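Local coordinates for protein aldehyde dehydrogenase (Anabaena variabilis, PDB 4H7N) that probably oxidises aldehydes to the corresponding carboxylic acids with NAD+ as the electron acceptor, at residues L293-P298 / W345-V350; A250-L255 / I287-R292; T55-K60 / S94-C99. All coordinates share one frame; numbering follows the deposited sequence.

Contact 1: residues L293-P298 / W345-V350; sequences LQLAYP and WCRPTV
Leu-295 drives its side chain against Trp-345 and Arg-347, and that wedge is the tight heart of a contact between two loop segments running in nearly opposite directions. Its CD1 sits over the middle of one face of the Arg-347 guanidinium, 3.7 Å from CZ, and also meets CB of Trp-345. The other branch, CD2, lies against CG of Arg-347 at 3.9 Å and near O of Cys-346. A chi1 of -60° sets CG of Leu-295 beside its backbone N and toward the facing loop. Next along, the chain folds over the indole: Ala-296, at the centre of an inverse gamma turn, brings its O to 3.4 Å from CH2 of Trp-345. Tyr-297 then puts CB over the six-membered ring, a CH-pi contact, while its own ring turns an edge to the indole face in an offset edge-to-face pair, planes 62° apart.

The looseness lies at the polar rim of the guanidinium, where Arg-347 reaches the opposite loop through water. One water donates to O of Leu-293 and accepts from NE of Arg-347, lying in the guanidinium plane; a second takes the N-H of Leu-295, donates to OE1 of Gln-294 and receives only a weak bond from NH2 of Arg-347. The stronger partner of that guanidinium is Glu-338, which forms a salt bridge with NH1. At the other end Leu-293 CD1 touches CG of Pro-348 at 4.0 Å.

The contact joins the loop after helix 279-292 to the lead-in of strand 349-352, next to the outermost strand of a seven-stranded sheet consistent with the catalytic domain of aldehyde dehydrogenases. Pro-348 also rests on Met-370 of strand 369-375, and Leu-293 reaches Val-259 of helix 247-259.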
ATOM      1  N   LEU A 293     -20.142 -26.667  26.337  1.00 36.21           N
ATOM      2  CA  LEU A 293     -19.392 -25.477  26.764  1.00 35.34           C
ATOM      3  C   LEU A 293     -20.120 -24.684  27.868  1.00 38.67           C
ATOM      4  O   LEU A 293     -21.328 -24.515  27.826  1.00 41.44           O
ATOM      5  CB  LEU A 293     -19.100 -24.554  25.554  1.00 36.18           C
ATOM      6  CG  LEU A 293     -18.366 -25.246  24.382  1.00 35.17           C
ATOM      7  CD1 LEU A 293     -18.083 -24.256  23.277  1.00 36.48           C
ATOM      8  CD2 LEU A 293     -17.089 -25.893  24.882  1.00 36.76           C
ATOM      9  N   GLN A 294     -19.361 -24.180  28.830  1.00 39.10           N
ATOM     10  CA  GLN A 294     -19.911 -23.428  29.953  1.00 42.67           C
ATOM     11  C   GLN A 294     -19.512 -21.950  29.941  1.00 37.90           C
ATOM     12  O   GLN A 294     -18.407 -21.593  29.518  1.00 36.37           O
ATOM     13  CB  GLN A 294     -19.450 -24.066  31.275  1.00 46.16           C
ATOM     14  CG  GLN A 294     -19.892 -25.514  31.400  1.00 51.90           C
ATOM     15  CD  GLN A 294     -21.414 -25.625  31.474  1.00 58.06           C
ATOM     16  OE1 GLN A 294     -22.053 -24.909  32.239  1.00 64.14           O
ATOM     17  NE2 GLN A 294     -22.000 -26.503  30.655  1.00 59.50           N
ATOM     18  N   LEU A 295     -20.438 -21.109  30.395  1.00 36.23           N
ATOM     19  CA  LEU A 295     -20.148 -19.702  30.636  1.00 36.56           C
ATOM     20  C   LEU A 295     -19.190 -19.601  31.814  1.00 36.01           C
ATOM     21  O   LEU A 295     -19.193 -20.436  32.692  1.00 36.35           O
ATOM     22  CB  LEU A 295     -21.418 -18.922  30.976  1.00 37.09           C
ATOM     23  CG  LEU A 295     -22.486 -18.927  29.904  1.00 36.96           C
ATOM     24  CD1 LEU A 295     -23.610 -18.011  30.341  1.00 39.04           C
ATOM     25  CD2 LEU A 295     -21.861 -18.458  28.601  1.00 36.23           C
ATOM     26  N   ALA A 296     -18.367 -18.562  31.806  1.00 34.25           N
ATOM     27  CA  ALA A 296     -17.414 -18.285  32.860  1.00 33.53           C
ATOM     28  C   ALA A 296     -18.152 -17.469  33.918  1.00 34.09           C
ATOM     29  O   ALA A 296     -17.795 -16.361  34.243  1.00 32.96           O
ATOM     30  CB  ALA A 296     -16.219 -17.532  32.309  1.00 32.64           C
ATOM     31  N   TYR A 297     -19.191 -18.089  34.460  1.00 37.44           N
ATOM     32  CA  TYR A 297     -20.102 -17.459  35.358  1.00 37.74           C
ATOM     33  C   TYR A 297     -20.527 -18.533  36.361  1.00 40.08           C
ATOM     34  O   TYR A 297     -20.856 -19.636  35.960  1.00 37.94           O
ATOM     35  CB  TYR A 297     -21.321 -16.977  34.589  1.00 38.94           C
ATOM     36  CG  TYR A 297     -22.261 -16.285  35.515  1.00 39.86           C
ATOM     37  CD1 TYR A 297     -21.973 -15.014  35.973  1.00 39.49           C
ATOM     38  CD2 TYR A 297     -23.399 -16.938  36.015  1.00 42.95           C
ATOM     39  CE1 TYR A 297     -22.802 -14.371  36.871  1.00 41.75           C
ATOM     40  CE2 TYR A 297     -24.240 -16.302  36.924  1.00 44.23           C
ATOM     41  CZ  TYR A 297     -23.928 -15.020  37.349  1.00 44.97           C
ATOM     42  OH  TYR A 297     -24.732 -14.353  38.231  1.00 46.59           O
ATOM     43  N   PRO A 298     -20.560 -18.207  37.648  1.00 40.04           N
ATOM     44  CA  PRO A 298     -20.343 -16.900  38.288  1.00 40.30           C
ATOM     45  C   PRO A 298     -18.910 -16.475  38.408  1.00 39.14           C
ATOM     46  O   PRO A 298     -18.682 -15.315  38.541  1.00 39.76           O
ATOM     47  CB  PRO A 298     -20.934 -17.102  39.705  1.00 42.10           C
ATOM     48  CG  PRO A 298     -20.885 -18.577  39.927  1.00 43.41           C
ATOM     49  CD  PRO A 298     -21.173 -19.183  38.588  1.00 42.25           C
ATOM     50  N   TRP A 345     -24.249 -11.800  28.383  1.00 29.69           N
ATOM     51  CA  TRP A 345     -23.800 -13.124  28.015  1.00 31.10           C
ATOM     52  C   TRP A 345     -24.658 -13.725  26.905  1.00 31.58           C
ATOM     53  O   TRP A 345     -25.841 -13.390  26.750  1.00 32.53           O
ATOM     54  CB  TRP A 345     -23.868 -14.058  29.224  1.00 30.87           C
ATOM     55  CG  TRP A 345     -23.187 -13.538  30.425  1.00 31.59           C
ATOM     56  CD1 TRP A 345     -23.680 -12.640  31.321  1.00 33.39           C
ATOM     57  CD2 TRP A 345     -21.890 -13.902  30.892  1.00 32.43           C
ATOM     58  NE1 TRP A 345     -22.762 -12.399  32.315  1.00 32.64           N
ATOM     59  CE2 TRP A 345     -21.657 -13.168  32.082  1.00 32.26           C
ATOM     60  CE3 TRP A 345     -20.908 -14.784  30.436  1.00 31.19           C
ATOM     61  CZ2 TRP A 345     -20.493 -13.279  32.803  1.00 31.98           C
ATOM     62  CZ3 TRP A 345     -19.750 -14.909  31.174  1.00 31.91           C
ATOM     63  CH2 TRP A 345     -19.552 -14.147  32.345  1.00 32.02           C
ATOM     64  N   CYS A 346     -24.030 -14.588  26.116  1.00 32.90           N
ATOM     65  CA  CYS A 346     -24.725 -15.422  25.130  1.00 31.31           C
ATOM     66  C   CYS A 346     -23.998 -16.749  25.059  1.00 30.60           C
ATOM     67  O   CYS A 346     -22.761 -16.801  24.918  1.00 29.91           O
ATOM     68  CB  CYS A 346     -24.717 -14.787  23.740  1.00 31.22           C
ATOM     69  SG  CYS A 346     -25.826 -15.648  22.556  1.00 34.76           S
ATOM     70  N   ARG A 347     -24.766 -17.812  25.092  1.00 30.26           N
ATOM     71  CA  ARG A 347     -24.188 -19.132  24.942  1.00 33.70           C
ATOM     72  C   ARG A 347     -24.022 -19.484  23.471  1.00 32.03           C
ATOM     73  O   ARG A 347     -24.698 -18.929  22.605  1.00 32.55           O
ATOM     74  CB  ARG A 347     -25.056 -20.206  25.601  1.00 36.09           C
ATOM     75  CG  ARG A 347     -25.100 -20.141  27.106  1.00 41.59           C
ATOM     76  CD  ARG A 347     -26.032 -21.207  27.666  1.00 46.95           C
ATOM     77  NE  ARG A 347     -25.663 -21.449  29.056  1.00 54.06           N
ATOM     78  CZ  ARG A 347     -26.118 -20.768  30.101  1.00 54.45           C
ATOM     79  NH1 ARG A 347     -27.018 -19.792  29.953  1.00 57.39           N
ATOM     80  NH2 ARG A 347     -25.670 -21.077  31.311  1.00 58.38           N
ATOM     81  N   PRO A 348     -23.123 -20.424  23.192  1.00 31.90           N
ATOM     82  CA  PRO A 348     -23.011 -21.012  21.852  1.00 30.90           C
ATOM     83  C   PRO A 348     -24.383 -21.378  21.295  1.00 31.10           C
ATOM     84  O   PRO A 348     -25.178 -22.014  21.963  1.00 30.79           O
ATOM     85  CB  PRO A 348     -22.163 -22.262  22.103  1.00 31.93           C
ATOM     86  CG  PRO A 348     -21.294 -21.878  23.255  1.00 31.60           C
ATOM     87  CD  PRO A 348     -22.210 -21.082  24.151  1.00 32.27           C
ATOM     88  N   THR A 349     -24.677 -20.884  20.110  1.00 29.34           N
ATOM     89  CA  THR A 349     -26.002 -20.940  19.547  1.00 29.74           C
ATOM     90  C   THR A 349     -25.951 -21.570  18.177  1.00 31.22           C
ATOM     91  O   THR A 349     -25.278 -21.038  17.293  1.00 30.49           O
ATOM     92  CB  THR A 349     -26.550 -19.524  19.446  1.00 29.70           C
ATOM     93  OG1 THR A 349     -26.608 -18.952  20.759  1.00 29.78           O
ATOM     94  CG2 THR A 349     -27.898 -19.471  18.818  1.00 29.78           C
ATOM     95  N   VAL A 350     -26.625 -22.720  18.005  1.00 30.43           N
ATOM     96  CA  VAL A 350     -26.779 -23.363  16.682  1.00 29.79           C
ATOM     97  C   VAL A 350     -28.183 -23.076  16.167  1.00 31.60           C
ATOM     98  O   VAL A 350     -29.161 -23.354  16.868  1.00 32.54           O
ATOM     99  CB  VAL A 350     -26.561 -24.883  16.748  1.00 31.30           C
ATOM    100  CG1 VAL A 350     -26.749 -25.532  15.379  1.00 31.73           C
ATOM    101  CG2 VAL A 350     -25.180 -25.186  17.308  1.00 31.56           C
TER
HETATM  102  O   HOH W   1     -23.574 -23.092  28.435  1.00 52.52           O
HETATM  103  O   HOH W   2     -22.511 -22.336  31.578  1.00 47.22           O

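Contact 2: residues A250-L255 / I287-R292; sequences ATSAIL and IAKAHR
Lys-289 reaches across to Thr-251 and Ser-252 where two helices flank the seven-stranded sheet of this alpha/beta fold. The short axes cross at -44° and come within 9.9 Å, and the lysine spans the gap. Its CB starts against CD2 of Leu-255, 3.7 Å away. From there CG is anti to the carbonyl carbon (chi1 -63°) and the rest of the chain is extended, which carries the amine straight to the facing helix. CD comes to 3.6 Å from OG1 of Thr-251, and CE lies equally near the two hydroxyl oxygens, 3.5 Å from OG1 of Thr-251 and from OG of Ser-252. At the tip NZ donates to both.

The ammonium has further company: Glu-248 forms a salt bridge with it and Gln-285 accepts another hydrogen bond, so its charge is met by a carboxylate and several neutral oxygens. Thr-251 OG1 is also bonded to O of Leu-247, one turn back on its own helix, and Ser-252 OG bonds to Asp-473 of the second subunit, placing this polar patch at the dimer interface.

Beside it the contact turns apolar. Leu-255 lays both methyls against the near side of the other helix, CD2 against the carbonyl of Lys-289, while its CD1 packs on CB of Ala-290 at 3.9 Å.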
ATOM      1  N   ALA A 250     -14.466 -31.751  11.731  1.00 25.75           N
ATOM      2  CA  ALA A 250     -15.120 -30.529  11.218  1.00 25.61           C
ATOM      3  C   ALA A 250     -15.996 -29.874  12.297  1.00 25.38           C
ATOM      4  O   ALA A 250     -16.030 -28.643  12.426  1.00 24.29           O
ATOM      5  CB  ALA A 250     -15.947 -30.839   9.982  1.00 25.52           C
ATOM      6  N   THR A 251     -16.722 -30.695  13.071  1.00 25.95           N
ATOM      7  CA  THR A 251     -17.601 -30.125  14.088  1.00 25.05           C
ATOM      8  C   THR A 251     -16.769 -29.544  15.236  1.00 26.13           C
ATOM      9  O   THR A 251     -17.112 -28.477  15.737  1.00 26.39           O
ATOM     10  CB  THR A 251     -18.673 -31.109  14.597  1.00 26.20           C
ATOM     11  OG1 THR A 251     -18.035 -32.297  15.063  1.00 27.64           O
ATOM     12  CG2 THR A 251     -19.684 -31.434  13.513  1.00 26.74           C
ATOM     13  N   SER A 252     -15.688 -30.198  15.663  1.00 25.41           N
ATOM     14  CA  SER A 252     -14.855 -29.589  16.699  1.00 25.30           C
ATOM     15  C   SER A 252     -14.179 -28.285  16.178  1.00 25.49           C
ATOM     16  O   SER A 252     -14.086 -27.294  16.900  1.00 25.35           O
ATOM     17  CB  SER A 252     -13.779 -30.562  17.223  1.00 26.84           C
ATOM     18  OG  SER A 252     -14.325 -31.711  17.876  1.00 27.88           O
ATOM     19  N   ALA A 253     -13.686 -28.292  14.940  1.00 24.68           N
ATOM     20  CA  ALA A 253     -12.956 -27.148  14.425  1.00 24.93           C
ATOM     21  C   ALA A 253     -13.885 -25.930  14.261  1.00 25.15           C
ATOM     22  O   ALA A 253     -13.507 -24.812  14.600  1.00 23.49           O
ATOM     23  CB  ALA A 253     -12.323 -27.480  13.099  1.00 26.27           C
ATOM     24  N   ILE A 254     -15.078 -26.181  13.723  1.00 24.29           N
ATOM     25  CA  ILE A 254     -16.044 -25.105  13.432  1.00 25.55           C
ATOM     26  C   ILE A 254     -16.613 -24.550  14.746  1.00 25.44           C
ATOM     27  O   ILE A 254     -16.767 -23.337  14.902  1.00 24.14           O
ATOM     28  CB  ILE A 254     -17.128 -25.588  12.474  1.00 24.70           C
ATOM     29  CG1 ILE A 254     -16.506 -25.702  11.070  1.00 24.98           C
ATOM     30  CG2 ILE A 254     -18.357 -24.686  12.504  1.00 25.60           C
ATOM     31  CD1 ILE A 254     -17.272 -26.538  10.095  1.00 25.19           C
ATOM     32  N   LEU A 255     -16.829 -25.421  15.725  1.00 26.73           N
ATOM     33  CA  LEU A 255     -17.273 -24.924  17.027  1.00 26.75           C
ATOM     34  C   LEU A 255     -16.243 -23.976  17.627  1.00 25.66           C
ATOM     35  O   LEU A 255     -16.573 -22.869  18.097  1.00 26.53           O
ATOM     36  CB  LEU A 255     -17.578 -26.101  17.960  1.00 27.29           C
ATOM     37  CG  LEU A 255     -17.893 -25.677  19.386  1.00 28.00           C
ATOM     38  CD1 LEU A 255     -19.177 -24.862  19.410  1.00 27.67           C
ATOM     39  CD2 LEU A 255     -17.915 -26.884  20.298  1.00 28.65           C
ATOM     40  N   ILE A 287     -24.420 -29.457  17.807  1.00 30.16           N
ATOM     41  CA  ILE A 287     -25.191 -29.124  19.012  1.00 32.24           C
ATOM     42  C   ILE A 287     -24.608 -29.795  20.252  1.00 33.21           C
ATOM     43  O   ILE A 287     -24.437 -29.143  21.296  1.00 34.34           O
ATOM     44  CB  ILE A 287     -26.666 -29.455  18.869  1.00 32.69           C
ATOM     45  CG1 ILE A 287     -27.312 -28.497  17.869  1.00 33.11           C
ATOM     46  CG2 ILE A 287     -27.387 -29.287  20.213  1.00 33.03           C
ATOM     47  CD1 ILE A 287     -28.622 -29.045  17.323  1.00 35.53           C
ATOM     48  N   ALA A 288     -24.325 -31.089  20.156  1.00 34.60           N
ATOM     49  CA  ALA A 288     -23.882 -31.846  21.350  1.00 35.28           C
ATOM     50  C   ALA A 288     -22.586 -31.236  21.898  1.00 35.72           C
ATOM     51  O   ALA A 288     -22.428 -31.038  23.123  1.00 33.90           O
ATOM     52  CB  ALA A 288     -23.677 -33.311  21.013  1.00 36.90           C
ATOM     53  N   LYS A 289     -21.659 -30.893  20.988  1.00 32.42           N
ATOM     54  CA  LYS A 289     -20.405 -30.280  21.401  1.00 31.19           C
ATOM     55  C   LYS A 289     -20.593 -28.865  21.943  1.00 30.29           C
ATOM     56  O   LYS A 289     -19.947 -28.470  22.912  1.00 31.82           O
ATOM     57  CB  LYS A 289     -19.350 -30.319  20.240  1.00 30.00           C
ATOM     58  CG  LYS A 289     -18.979 -31.739  19.844  1.00 31.75           C
ATOM     59  CD  LYS A 289     -18.108 -31.787  18.596  1.00 32.51           C
ATOM     60  CE  LYS A 289     -17.497 -33.180  18.448  1.00 32.80           C
ATOM     61  NZ  LYS A 289     -16.539 -33.230  17.303  1.00 32.24           N
ATOM     62  N   ALA A 290     -21.455 -28.087  21.318  1.00 30.81           N
ATOM     63  CA  ALA A 290     -21.726 -26.732  21.773  1.00 31.87           C
ATOM     64  C   ALA A 290     -22.365 -26.730  23.154  1.00 33.52           C
ATOM     65  O   ALA A 290     -22.030 -25.917  24.026  1.00 30.72           O
ATOM     66  CB  ALA A 290     -22.661 -26.055  20.819  1.00 32.85           C
ATOM     67  N   HIS A 291     -23.240 -27.685  23.348  1.00 36.14           N
ATOM     68  CA  HIS A 291     -23.983 -27.741  24.565  1.00 39.50           C
ATOM     69  C   HIS A 291     -23.035 -28.041  25.748  1.00 40.79           C
ATOM     70  O   HIS A 291     -23.312 -27.604  26.848  1.00 42.12           O
ATOM     71  CB  HIS A 291     -25.117 -28.748  24.462  1.00 43.96           C
ATOM     72  CG  HIS A 291     -26.105 -28.585  25.548  1.00 48.03           C
ATOM     73  ND1 HIS A 291     -26.158 -29.435  26.635  1.00 57.14           N
ATOM     74  CD2 HIS A 291     -26.975 -27.585  25.806  1.00 49.15           C
ATOM     75  CE1 HIS A 291     -27.070 -29.000  27.489  1.00 56.04           C
ATOM     76  NE2 HIS A 291     -27.579 -27.877  27.008  1.00 54.13           N
ATOM     77  N   ARG A 292     -21.908 -28.731  25.517  1.00 41.06           N
ATOM     78  CA  ARG A 292     -20.933 -29.008  26.592  1.00 41.80           C
ATOM     79  C   ARG A 292     -20.210 -27.751  27.108  1.00 41.22           C
ATOM     80  O   ARG A 292     -19.733 -27.756  28.229  1.00 38.76           O
ATOM     81  CB  ARG A 292     -19.890 -30.042  26.169  1.00 47.58           C
ATOM     82  CG  ARG A 292     -20.424 -31.463  25.981  1.00 55.99           C
ATOM     83  CD  ARG A 292     -19.593 -32.320  25.019  1.00 62.63           C
ATOM     84  NE  ARG A 292     -18.359 -32.857  25.608  1.00 75.41           N
ATOM     85  CZ  ARG A 292     -17.131 -32.320  25.520  1.00 83.20           C
ATOM     86  NH1 ARG A 292     -16.911 -31.180  24.862  1.00 90.78           N
ATOM     87  NH2 ARG A 292     -16.099 -32.937  26.098  1.00 83.76           N
TER

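Contact 3: residues T55-K60 / S94-C99; sequences TLQQWK and SIDRWC
An antiparallel helix pair from the helical N-terminal part of the chain packs here, helix 48-64 against helix 82-106, with their local axes 10.4 Å apart and running 168° from one another. The polar edge of the pair centres on OD1 of Asp-96, which is gripped twice. Lys-60 NZ comes in on its syn lone pair, 2.6 Å away, in a salt bridge. Gln-57 NE2 arrives on the anti side, tilted out of the carboxylate plane, in a 2.9 Å bond. That bond is almost straight, at 171°.

The amide is held at its other end as well: NZ of Lys-60 donates to OE1 of Gln-57 on a lone pair, in the carbonyl plane, at 3.2 Å. Amide, ammonium and carboxylate thus close a small ring of three bonds that should fix the rotation of the Gln-57 amide. Lys-60 bends at chi3 (100°), bringing NZ round to this ring.

Beneath it the interface is apolar. Ile-95 CD1 lies 4.1 Å from both CB and CG of Lys-60, while its CG2 faces NE2 of Gln-57. Cys-99 places SG 4.1 Å from CB of Leu-56, which further packs on Trp-44 of helix 27-46 and Ile-148 of helix 147-153. The whole is an antiparallel helix pair with an apolar core and an interhelical salt bridge at its exposed edge.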
ATOM      1  N   THR A  55      16.587  -3.965  23.370  1.00 33.76           N
ATOM      2  CA  THR A  55      15.634  -3.172  24.096  1.00 34.07           C
ATOM      3  C   THR A  55      14.282  -3.863  24.208  1.00 32.78           C
ATOM      4  O   THR A  55      13.719  -3.913  25.274  1.00 33.28           O
ATOM      5  CB  THR A  55      15.467  -1.819  23.371  1.00 33.65           C
ATOM      6  OG1 THR A  55      16.715  -1.140  23.379  1.00 33.75           O
ATOM      7  CG2 THR A  55      14.508  -0.951  24.042  1.00 34.96           C
ATOM      8  N   LEU A  56      13.769  -4.412  23.110  1.00 31.29           N
ATOM      9  CA  LEU A  56      12.487  -5.105  23.138  1.00 30.60           C
ATOM     10  C   LEU A  56      12.576  -6.314  24.061  1.00 30.01           C
ATOM     11  O   LEU A  56      11.641  -6.597  24.828  1.00 27.43           O
ATOM     12  CB  LEU A  56      12.053  -5.538  21.713  1.00 31.20           C
ATOM     13  CG  LEU A  56      11.152  -4.567  20.954  1.00 35.30           C
ATOM     14  CD1 LEU A  56       9.828  -4.338  21.653  1.00 38.53           C
ATOM     15  CD2 LEU A  56      11.747  -3.203  20.768  1.00 37.23           C
ATOM     16  N   GLN A  57      13.697  -7.033  24.020  1.00 30.31           N
ATOM     17  CA  GLN A  57      13.863  -8.161  24.941  1.00 33.18           C
ATOM     18  C   GLN A  57      13.921  -7.702  26.409  1.00 33.24           C
ATOM     19  O   GLN A  57      13.456  -8.427  27.294  1.00 33.22           O
ATOM     20  CB  GLN A  57      15.101  -9.021  24.574  1.00 35.06           C
ATOM     21  CG  GLN A  57      14.887  -9.760  23.237  1.00 35.04           C
ATOM     22  CD  GLN A  57      13.881 -10.924  23.323  1.00 35.27           C
ATOM     23  OE1 GLN A  57      13.821 -11.647  24.301  1.00 39.06           O
ATOM     24  NE2 GLN A  57      13.114 -11.115  22.283  1.00 35.05           N
ATOM     25  N   GLN A  58      14.532  -6.549  26.675  1.00 33.89           N
ATOM     26  CA  GLN A  58      14.523  -5.972  28.038  1.00 35.83           C
ATOM     27  C   GLN A  58      13.089  -5.664  28.465  1.00 34.00           C
ATOM     28  O   GLN A  58      12.733  -5.900  29.616  1.00 33.22           O
ATOM     29  CB  GLN A  58      15.343  -4.669  28.155  1.00 37.92           C
ATOM     30  CG  GLN A  58      16.791  -4.854  28.476  1.00 43.81           C
ATOM     31  CD  GLN A  58      17.727  -3.745  27.970  1.00 47.76           C
ATOM     32  OE1 GLN A  58      17.308  -2.675  27.502  1.00 44.96           O
ATOM     33  NE2 GLN A  58      19.041  -4.014  28.085  1.00 51.33           N
ATOM     34  N   TRP A  59      12.295  -5.117  27.536  1.00 30.68           N
ATOM     35  CA  TRP A  59      10.874  -4.825  27.789  1.00 29.25           C
ATOM     36  C   TRP A  59      10.121  -6.129  28.058  1.00 29.77           C
ATOM     37  O   TRP A  59       9.384  -6.237  29.059  1.00 29.79           O
ATOM     38  CB  TRP A  59      10.251  -4.013  26.631  1.00 27.91           C
ATOM     39  CG  TRP A  59       8.870  -3.539  26.900  1.00 28.08           C
ATOM     40  CD1 TRP A  59       8.407  -3.005  28.066  1.00 27.70           C
ATOM     41  CD2 TRP A  59       7.776  -3.538  26.008  1.00 27.85           C
ATOM     42  NE1 TRP A  59       7.121  -2.660  27.943  1.00 27.10           N
ATOM     43  CE2 TRP A  59       6.681  -3.001  26.707  1.00 26.02           C
ATOM     44  CE3 TRP A  59       7.606  -3.936  24.678  1.00 28.45           C
ATOM     45  CZ2 TRP A  59       5.440  -2.858  26.143  1.00 26.05           C
ATOM     46  CZ3 TRP A  59       6.376  -3.800  24.118  1.00 27.70           C
ATOM     47  CH2 TRP A  59       5.292  -3.275  24.854  1.00 26.09           C
ATOM     48  N   LYS A  60      10.375  -7.152  27.248  1.00 29.46           N
ATOM     49  CA  LYS A  60       9.771  -8.448  27.468  1.00 32.39           C
ATOM     50  C   LYS A  60      10.118  -9.016  28.868  1.00 33.23           C
ATOM     51  O   LYS A  60       9.253  -9.528  29.592  1.00 31.43           O
ATOM     52  CB  LYS A  60      10.199  -9.460  26.401  1.00 33.67           C
ATOM     53  CG  LYS A  60       9.387 -10.734  26.460  1.00 36.54           C
ATOM     54  CD  LYS A  60       9.804 -11.784  25.432  1.00 38.81           C
ATOM     55  CE  LYS A  60      10.665 -12.825  26.087  1.00 43.76           C
ATOM     56  NZ  LYS A  60      11.487 -13.603  25.142  1.00 46.33           N
ATOM     57  N   SER A  94       5.343 -13.331  19.839  1.00 27.89           N
ATOM     58  CA  SER A  94       5.438 -12.423  18.712  1.00 29.38           C
ATOM     59  C   SER A  94       6.653 -11.451  18.854  1.00 27.48           C
ATOM     60  O   SER A  94       7.324 -11.132  17.873  1.00 26.60           O
ATOM     61  CB  SER A  94       4.082 -11.735  18.529  1.00 33.38           C
ATOM     62  OG  SER A  94       4.237 -10.589  17.765  1.00 44.09           O
ATOM     63  N   ILE A  95       6.990 -11.036  20.072  1.00 25.58           N
ATOM     64  CA  ILE A  95       8.140 -10.212  20.258  1.00 26.07           C
ATOM     65  C   ILE A  95       9.383 -11.000  19.823  1.00 27.84           C
ATOM     66  O   ILE A  95      10.257 -10.482  19.090  1.00 28.66           O
ATOM     67  CB  ILE A  95       8.297  -9.832  21.748  1.00 28.48           C
ATOM     68  CG1 ILE A  95       7.183  -8.851  22.207  1.00 29.59           C
ATOM     69  CG2 ILE A  95       9.668  -9.212  21.990  1.00 29.97           C
ATOM     70  CD1 ILE A  95       7.300  -8.506  23.698  1.00 29.22           C
ATOM     71  N   ASP A  96       9.475 -12.263  20.273  1.00 28.12           N
ATOM     72  CA  ASP A  96      10.579 -13.132  19.870  1.00 29.66           C
ATOM     73  C   ASP A  96      10.673 -13.314  18.355  1.00 29.92           C
ATOM     74  O   ASP A  96      11.771 -13.203  17.767  1.00 30.21           O
ATOM     75  CB  ASP A  96      10.495 -14.509  20.554  1.00 31.83           C
ATOM     76  CG  ASP A  96      10.838 -14.440  22.060  1.00 35.59           C
ATOM     77  OD1 ASP A  96      11.236 -13.328  22.549  1.00 35.55           O
ATOM     78  OD2 ASP A  96      10.751 -15.502  22.749  1.00 37.09           O
ATOM     79  N   ARG A  97       9.554 -13.653  17.744  1.00 29.16           N
ATOM     80  CA  ARG A  97       9.505 -13.927  16.319  0.80 32.26           C
ATOM     81  C   ARG A  97       9.943 -12.737  15.455  1.00 29.71           C
ATOM     82  O   ARG A  97      10.767 -12.873  14.538  1.00 29.83           O
ATOM     83  CB  ARG A  97       8.099 -14.351  15.928  0.80 35.36           C
ATOM     84  CG  ARG A  97       8.023 -14.847  14.493  0.80 41.19           C
ATOM     85  CD  ARG A  97       6.634 -15.349  14.113  0.80 44.17           C
ATOM     86  NE  ARG A  97       5.539 -14.593  14.720  0.80 46.90           N
ATOM     87  CZ  ARG A  97       4.989 -13.474  14.237  0.80 49.09           C
ATOM     88  NH1 ARG A  97       3.982 -12.923  14.916  0.80 44.87           N
ATOM     89  NH2 ARG A  97       5.440 -12.890  13.104  0.80 50.32           N
ATOM     90  N   TRP A  98       9.387 -11.574  15.724  1.00 27.81           N
ATOM     91  CA  TRP A  98       9.823 -10.371  15.026  1.00 26.88           C
ATOM     92  C   TRP A  98      11.277  -9.994  15.313  1.00 28.81           C
ATOM     93  O   TRP A  98      11.964  -9.533  14.430  1.00 25.64           O
ATOM     94  CB  TRP A  98       8.896  -9.183  15.351  1.00 26.82           C
ATOM     95  CG  TRP A  98       7.596  -9.282  14.649  1.00 26.12           C
ATOM     96  CD1 TRP A  98       6.345  -9.402  15.203  1.00 26.26           C
ATOM     97  CD2 TRP A  98       7.408  -9.297  13.222  1.00 27.18           C
ATOM     98  NE1 TRP A  98       5.405  -9.497  14.191  1.00 26.79           N
ATOM     99  CE2 TRP A  98       6.028  -9.405  12.979  1.00 27.00           C
ATOM    100  CE3 TRP A  98       8.274  -9.187  12.141  1.00 28.88           C
ATOM    101  CZ2 TRP A  98       5.493  -9.452  11.693  1.00 27.63           C
ATOM    102  CZ3 TRP A  98       7.747  -9.225  10.865  1.00 30.45           C
ATOM    103  CH2 TRP A  98       6.361  -9.369  10.663  1.00 28.04           C
ATOM    104  N   CYS A  99      11.747 -10.167  16.551  1.00 29.84           N
ATOM    105  CA  CYS A  99      13.171  -9.942  16.823  1.00 31.86           C
ATOM    106  C   CYS A  99      14.070 -10.833  15.949  1.00 30.73           C
ATOM    107  O   CYS A  99      15.174 -10.430  15.488  1.00 30.81           O
ATOM    108  CB  CYS A  99      13.489 -10.179  18.301  1.00 34.55           C
ATOM    109  SG  CYS A  99      12.969  -8.812  19.367  1.00 34.70           S
TER

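Overall arrangement
Contacts 1 and 2 are one patch of structure in practice. Their centres lie 13 Å apart, and they touch at three points; at one of them CB of Val-350 packs against CG1 of Ile-287. The chain passes directly from the second segment of contact 2, on helix 279-292, into the first segment of contact 1. Both also have neighbours in the second subunit. Contact 3 stands apart in the helical region, about 35 Å from contact 1 and about 36 Å from contact 2 between centres, with nearest atoms about 25 Å and 21 Å away. All three lie away from Glu-232, the predicted active-site residue.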